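Local coordinates for protein gamma-glutamyl-gamma-aminobutyrate hydrolase PuuD (Escherichia coli, PDB 6VTV) that hydrolyses the gamma-glutamyl linkage of gamma-glutamyl-gamma-aminobutyrate, releasing 4-aminobutanoate and glutamate in the last step of putrescine degradation, at residues E33-A38 against Q224-W229; I112-I117 against P218-V223. One frame throughout, in Å; residues are numbered along the deposited sequence.

Contact 1. Residues E33-A38 against Q224-W229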
loop_
_atom_site.group_PDB
_atom_site.type_symbol
_atom_site.label_atom_id
_atom_site.label_comp_id
_atom_site.label_asym_id
_atom_site.label_seq_id
_atom_site.Cartn_x
_atom_site.Cartn_y
_atom_site.Cartn_z
ATOM N N GLU B 33 1.613 -9.038 -3.850
ATOM C CA GLU B 33 1.409 -8.614 -5.230
ATOM C C GLU B 33 0.342 -9.444 -5.936
ATOM O O GLU B 33 -0.334 -8.933 -6.836
ATOM C CB GLU B 33 2.728 -8.681 -6.003
ATOM C CG GLU B 33 3.710 -7.577 -5.642
ATOM C CD GLU B 33 4.838 -7.435 -6.648
ATOM O OE1 GLU B 33 4.872 -8.212 -7.627
ATOM O OE2 GLU B 33 5.692 -6.544 -6.457
ATOM N N LYS B 34 0.170 -10.712 -5.551
ATOM C CA LYS B 34 -0.804 -11.545 -6.250
ATOM C C LYS B 34 -2.229 -11.046 -6.041
ATOM O O LYS B 34 -3.074 -11.209 -6.928
ATOM C CB LYS B 34 -0.674 -13.008 -5.821
ATOM C CG LYS B 34 -0.790 -13.282 -4.330
ATOM C CD LYS B 34 -0.795 -14.790 -4.092
ATOM C CE LYS B 34 -0.503 -15.156 -2.644
ATOM N NZ LYS B 34 -1.673 -14.930 -1.748
ATOM N N TYR B 35 -2.517 -10.427 -4.893
ATOM C CA TYR B 35 -3.813 -9.777 -4.729
ATOM C C TYR B 35 -3.939 -8.577 -5.659
ATOM O O TYR B 35 -5.024 -8.296 -6.180
ATOM C CB TYR B 35 -4.013 -9.356 -3.274
ATOM C CG TYR B 35 -4.117 -10.522 -2.320
ATOM C CD1 TYR B 35 -5.278 -11.279 -2.242
ATOM C CD2 TYR B 35 -3.047 -10.876 -1.510
ATOM C CE1 TYR B 35 -5.377 -12.349 -1.373
ATOM C CE2 TYR B 35 -3.134 -11.946 -0.640
ATOM C CZ TYR B 35 -4.300 -12.680 -0.577
ATOM O OH TYR B 35 -4.389 -13.745 0.287
ATOM N N LEU B 36 -2.828 -7.872 -5.890
ATOM C CA LEU B 36 -2.844 -6.712 -6.774
ATOM C C LEU B 36 -2.978 -7.126 -8.231
ATOM O O LEU B 36 -3.732 -6.506 -8.991
ATOM C CB LEU B 36 -1.573 -5.890 -6.572
ATOM C CG LEU B 36 -1.536 -5.074 -5.284
ATOM C CD1 LEU B 36 -0.117 -4.645 -4.964
ATOM C CD2 LEU B 36 -2.452 -3.875 -5.418
ATOM N N ASN B 37 -2.246 -8.166 -8.640
ATOM C CA ASN B 37 -2.265 -8.593 -10.036
ATOM C C ASN B 37 -3.666 -9.003 -10.473
ATOM O O ASN B 37 -4.065 -8.756 -11.618
ATOM C CB ASN B 37 -1.284 -9.747 -10.243
ATOM C CG ASN B 37 0.138 -9.384 -9.861
ATOM O OD1 ASN B 37 0.550 -8.230 -9.978
ATOM N ND2 ASN B 37 0.896 -10.371 -9.400
ATOM N N ALA B 38 -4.429 -9.629 -9.573
ATOM C CA ALA B 38 -5.766 -10.090 -9.932
ATOM C C ALA B 38 -6.711 -8.919 -10.175
ATOM O O ALA B 38 -7.533 -8.961 -11.098
ATOM C CB ALA B 38 -6.314 -11.006 -8.840
ATOM N N GLN B 224 -13.701 -18.239 0.916
ATOM C CA GLN B 224 -12.713 -18.757 1.852
ATOM C C GLN B 224 -11.429 -19.200 1.161
ATOM O O GLN B 224 -10.370 -19.216 1.799
ATOM C CB GLN B 224 -13.315 -19.918 2.650
ATOM C CG GLN B 224 -12.405 -20.508 3.718
ATOM C CD GLN B 224 -12.074 -19.524 4.825
ATOM O OE1 GLN B 224 -12.868 -19.309 5.742
ATOM N NE2 GLN B 224 -10.890 -18.924 4.747
ATOM N N TRP B 225 -11.494 -19.537 -0.123
ATOM C CA TRP B 225 -10.316 -19.962 -0.862
ATOM C C TRP B 225 -9.569 -18.736 -1.387
ATOM O O TRP B 225 -9.867 -17.595 -1.028
ATOM C CB TRP B 225 -10.710 -20.927 -1.979
ATOM C CG TRP B 225 -11.661 -20.368 -2.994
ATOM C CD1 TRP B 225 -11.337 -19.788 -4.186
ATOM C CD2 TRP B 225 -13.092 -20.365 -2.923
ATOM N NE1 TRP B 225 -12.476 -19.413 -4.856
ATOM C CE2 TRP B 225 -13.568 -19.756 -4.102
ATOM C CE3 TRP B 225 -14.019 -20.814 -1.975
ATOM C CZ2 TRP B 225 -14.927 -19.584 -4.359
ATOM C CZ3 TRP B 225 -15.369 -20.641 -2.232
ATOM C CH2 TRP B 225 -15.809 -20.032 -3.414
ATOM N N HIS B 226 -8.577 -18.966 -2.252
ATOM C CA HIS B 226 -7.687 -17.919 -2.749
ATOM C C HIS B 226 -7.816 -17.826 -4.266
ATOM O O HIS B 226 -7.019 -18.423 -5.006
ATOM C CB HIS B 226 -6.239 -18.187 -2.343
ATOM C CG HIS B 226 -5.939 -17.841 -0.918
ATOM N ND1 HIS B 226 -5.126 -16.786 -0.565
ATOM C CD2 HIS B 226 -6.342 -18.409 0.244
ATOM C CE1 HIS B 226 -5.041 -16.718 0.751
ATOM N NE2 HIS B 226 -5.769 -17.693 1.266
ATOM N N PRO B 227 -8.802 -17.075 -4.767
ATOM C CA PRO B 227 -8.925 -16.903 -6.222
ATOM C C PRO B 227 -7.881 -15.971 -6.816
ATOM O O PRO B 227 -7.749 -15.924 -8.045
ATOM C CB PRO B 227 -10.337 -16.333 -6.386
ATOM C CG PRO B 227 -10.582 -15.589 -5.111
ATOM C CD PRO B 227 -9.833 -16.325 -4.027
ATOM N N GLU B 228 -7.135 -15.233 -5.991
ATOM C CA GLU B 228 -6.102 -14.348 -6.517
ATOM C C GLU B 228 -4.915 -15.113 -7.085
ATOM O O GLU B 228 -4.129 -14.538 -7.845
ATOM C CB GLU B 228 -5.625 -13.390 -5.422
ATOM C CG GLU B 228 -4.532 -13.963 -4.530
ATOM C CD GLU B 228 -5.074 -14.861 -3.432
ATOM O OE1 GLU B 228 -6.302 -15.078 -3.386
ATOM O OE2 GLU B 228 -4.268 -15.348 -2.611
ATOM N N TRP B 229 -4.771 -16.392 -6.739
ATOM C CA TRP B 229 -3.626 -17.191 -7.166
ATOM C C TRP B 229 -3.690 -17.424 -8.670
ATOM O O TRP B 229 -4.535 -18.186 -9.148
ATOM C CB TRP B 229 -3.609 -18.516 -6.412
ATOM C CG TRP B 229 -2.513 -19.433 -6.843
ATOM C CD1 TRP B 229 -2.645 -20.580 -7.572
ATOM C CD2 TRP B 229 -1.114 -19.291 -6.568
ATOM N NE1 TRP B 229 -1.414 -21.157 -7.773
ATOM C CE2 TRP B 229 -0.458 -20.386 -7.165
ATOM C CE3 TRP B 229 -0.354 -18.344 -5.875
ATOM C CZ2 TRP B 229 0.922 -20.560 -7.090
ATOM C CZ3 TRP B 229 1.016 -18.518 -5.802
ATOM C CH2 TRP B 229 1.640 -19.617 -6.406
#

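Contact 2. Residues I112-I117 against P218-V223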
loop_
_atom_site.group_PDB
_atom_site.type_symbol
_atom_site.label_atom_id
_atom_site.label_comp_id
_atom_site.label_asym_id
_atom_site.label_seq_id
_atom_site.Cartn_x
_atom_site.Cartn_y
_atom_site.Cartn_z
ATOM N N ILE B 112 -21.212 0.114 -1.082
ATOM C CA ILE B 112 -19.990 -0.006 -1.879
ATOM C C ILE B 112 -19.667 -1.487 -2.057
ATOM O O ILE B 112 -19.700 -2.240 -1.072
ATOM C CB ILE B 112 -18.835 0.729 -1.204
ATOM C CG1 ILE B 112 -19.173 2.210 -1.020
ATOM C CG2 ILE B 112 -17.550 0.568 -2.005
ATOM C CD1 ILE B 112 -18.173 2.957 -0.167
ATOM N N PRO B 113 -19.364 -1.939 -3.274
ATOM C CA PRO B 113 -19.066 -3.361 -3.477
ATOM C C PRO B 113 -17.862 -3.810 -2.661
ATOM O O PRO B 113 -16.887 -3.074 -2.496
ATOM C CB PRO B 113 -18.793 -3.455 -4.983
ATOM C CG PRO B 113 -19.533 -2.299 -5.569
ATOM C CD PRO B 113 -19.430 -1.201 -4.547
ATOM N N ILE B 114 -17.946 -5.033 -2.142
ATOM C CA ILE B 114 -16.884 -5.638 -1.348
ATOM C C ILE B 114 -16.570 -7.012 -1.917
ATOM O O ILE B 114 -17.479 -7.790 -2.226
ATOM C CB ILE B 114 -17.272 -5.758 0.143
ATOM C CG1 ILE B 114 -17.754 -4.415 0.694
ATOM C CG2 ILE B 114 -16.102 -6.285 0.962
ATOM C CD1 ILE B 114 -18.295 -4.503 2.105
ATOM N N PHE B 115 -15.280 -7.310 -2.057
ATOM C CA PHE B 115 -14.812 -8.647 -2.401
ATOM C C PHE B 115 -13.761 -9.052 -1.380
ATOM O O PHE B 115 -12.725 -8.391 -1.256
ATOM C CB PHE B 115 -14.241 -8.701 -3.820
ATOM C CG PHE B 115 -13.912 -10.091 -4.285
ATOM C CD1 PHE B 115 -14.750 -11.152 -3.979
ATOM C CD2 PHE B 115 -12.771 -10.338 -5.030
ATOM C CE1 PHE B 115 -14.454 -12.434 -4.403
ATOM C CE2 PHE B 115 -12.470 -11.619 -5.459
ATOM C CZ PHE B 115 -13.313 -12.667 -5.146
ATOM N N ALA B 116 -14.032 -10.130 -0.651
ATOM C CA ALA B 116 -13.211 -10.555 0.472
ATOM C C ALA B 116 -12.675 -11.959 0.231
ATOM O O ALA B 116 -13.391 -12.829 -0.274
ATOM C CB ALA B 116 -14.015 -10.511 1.771
ATOM N N ILE B 117 -11.413 -12.175 0.598
ATOM C CA ILE B 117 -10.708 -13.426 0.337
ATOM C C ILE B 117 -10.163 -13.971 1.652
ATOM O O ILE B 117 -9.451 -13.263 2.375
ATOM C CB ILE B 117 -9.568 -13.232 -0.680
ATOM C CG1 ILE B 117 -10.132 -12.879 -2.060
ATOM C CG2 ILE B 117 -8.694 -14.482 -0.753
ATOM C CD1 ILE B 117 -9.069 -12.681 -3.123
ATOM N N PRO B 218 -25.763 -4.795 -3.004
ATOM C CA PRO B 218 -25.563 -5.129 -4.427
ATOM C C PRO B 218 -24.483 -6.169 -4.666
ATOM O O PRO B 218 -24.672 -7.068 -5.494
ATOM C CB PRO B 218 -25.194 -3.776 -5.053
ATOM C CG PRO B 218 -25.775 -2.763 -4.136
ATOM C CD PRO B 218 -25.680 -3.345 -2.758
ATOM N N PHE B 219 -23.357 -6.081 -3.957
ATOM C CA PHE B 219 -22.254 -7.022 -4.172
ATOM C C PHE B 219 -21.307 -6.919 -2.973
ATOM O O PHE B 219 -20.396 -6.093 -2.964
ATOM C CB PHE B 219 -21.529 -6.741 -5.473
ATOM C CG PHE B 219 -20.576 -7.828 -5.885
ATOM C CD1 PHE B 219 -19.303 -7.899 -5.342
ATOM C CD2 PHE B 219 -20.952 -8.776 -6.822
ATOM C CE1 PHE B 219 -18.426 -8.897 -5.720
ATOM C CE2 PHE B 219 -20.078 -9.777 -7.204
ATOM C CZ PHE B 219 -18.813 -9.835 -6.652
ATOM N N ALA B 220 -21.531 -7.775 -1.978
ATOM C CA ALA B 220 -20.643 -7.898 -0.822
ATOM C C ALA B 220 -20.352 -9.387 -0.666
ATOM O O ALA B 220 -21.030 -10.082 0.092
ATOM C CB ALA B 220 -21.266 -7.296 0.431
ATOM N N LEU B 221 -19.345 -9.867 -1.390
ATOM C CA LEU B 221 -19.062 -11.289 -1.513
ATOM C C LEU B 221 -17.759 -11.642 -0.809
ATOM O O LEU B 221 -16.769 -10.910 -0.905
ATOM C CB LEU B 221 -18.980 -11.696 -2.987
ATOM C CG LEU B 221 -18.491 -13.111 -3.298
ATOM C CD1 LEU B 221 -19.519 -14.145 -2.861
ATOM C CD2 LEU B 221 -18.171 -13.253 -4.778
ATOM N N GLY B 222 -17.767 -12.763 -0.107
ATOM C CA GLY B 222 -16.553 -13.305 0.479
ATOM C C GLY B 222 -16.384 -14.761 0.105
ATOM O O GLY B 222 -17.360 -15.505 0.012
ATOM N N VAL B 223 -15.135 -15.155 -0.132
ATOM C CA VAL B 223 -14.796 -16.542 -0.417
ATOM C C VAL B 223 -13.674 -16.966 0.519
ATOM O O VAL B 223 -12.812 -16.164 0.894
ATOM C CB VAL B 223 -14.396 -16.766 -1.897
ATOM C CG1 VAL B 223 -15.516 -16.320 -2.825
ATOM C CG2 VAL B 223 -13.103 -16.036 -2.230
#

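Contact 1. Residues E33-A38 against Q224-W229
The acid end of the predicted Cys-His-Glu catalytic triad is where helix 33-42 meets the loop after strand 220-223: Lys34 and Tyr35 close on the carboxylate of Glu228. Two donors grip a single oxygen of it. Lys34 NZ forms a salt bridge at 2.8 Å with the anti lone pair of Glu228 OE2, while His226 ND1 gives its N-H to the syn lone pair of the same OE2 at 2.6 Å. The acceptor lies almost exactly in the imidazole plane, which helps to hold the His226 ring in its rotation. A bend at chi2 (-82°) folds the Glu228 chain back so that its carboxylate lies stacked on the Tyr35 ring, the two planes 18° apart, with Glu228 CD 3.3 Å from Tyr35 CE1. Such a His-carboxylate pair is as expected of the class I glutamine amidotransferase family, whose site is completed by a nucleophilic cysteine, here probably Cys118. Glu228 CG adds a CH-pi contact over the same ring, 3.9 Å from its centroid. Tyr35 OH reaches the edge of the imidazole, 3.1 Å from His226 CE1. Lys34 NZ is also bonded to Gln32 and Tyr157, and Lys34 CD rests 4.0 Å from Trp229 CE3, at the indole edge.

Contact 2. Residues I112-I117 against P218-V223
Phe115 and Leu221 project side by side from neighbouring parallel strands at the middle of the central sheet of this class I glutamine amidotransferase-like alpha/beta fold. Paired across the strands, both leave the same face, and with CG anti to the backbone N in each (chi1 -172° in Phe115) they lie alongside one another, Phe115 CE1 coming within 3.8 Å of Leu221 CD2. The phenyl ring leans across toward the partner strand, where CE1 also approaches Val223 CG1. Over one face of that ring lies Ile117 CG1 from its own strand, displaced toward the rim. Phe115, Leu221, Ile117 and Val223 thus share one face of the sheet, and helix 235-254 covers part of it through an edge-to-face pairing of Phe241 with Phe115. The other face carries Ile114 and Ala220, whose CB atoms are 4.3 Å apart, and then Ala116, whose partner Gly222 has no side chain and meets it through CA; Leu108 of helix 94-109 packs against both Ile114 and Ala220.

The backbones hold these pairs in register. Strands 114-117 and 220-223 run 10° from exactly parallel, and bonds pass alternately between them: Ile114 N to Phe219 O, Leu221 N to Ile114 O (2.9 Å), Ala116 N to Leu221 O and Val223 N to Ala116 O. CA-H...O contacts accompany these bonds, Phe115 CA lying 3.3 Å from Leu221 O. Strand 68-71 continues the sheet on the side of 114-117, bonded to Pro113, Phe115 and Ile117, and strand 209-214 does so on the side of 220-223, through Ala220 and Val214.

At the entry to the strands, Pro113 CB meets Phe219 CB at 4.3 Å, and the Phe219 ring brings its CD1 within 3.6 Å of Ile114 O.

In the fold
Contact 2 is nested in sequence within the loop closed by contact 1, and their centres lie 14 Å apart. Strands 114-117 and 220-223 end side by side, so the predicted nucleophile Cys118, just after Ile117, and the loop carrying His226 and Glu228 emerge together; the side chains of Cys118 and His226 come within about 3 Å. Ile117 joins the two contacts: its CG2 packs 3.3 Å from Trp225 O and 3.6 Å from Glu228 OE1, while its CD1 lies 3.8 Å from Pro227 CD. The same CG2 is 4.0 Å from Tyr35 CE1. The bound manganese ion is farther off, about 8 Å from the His226 side chain.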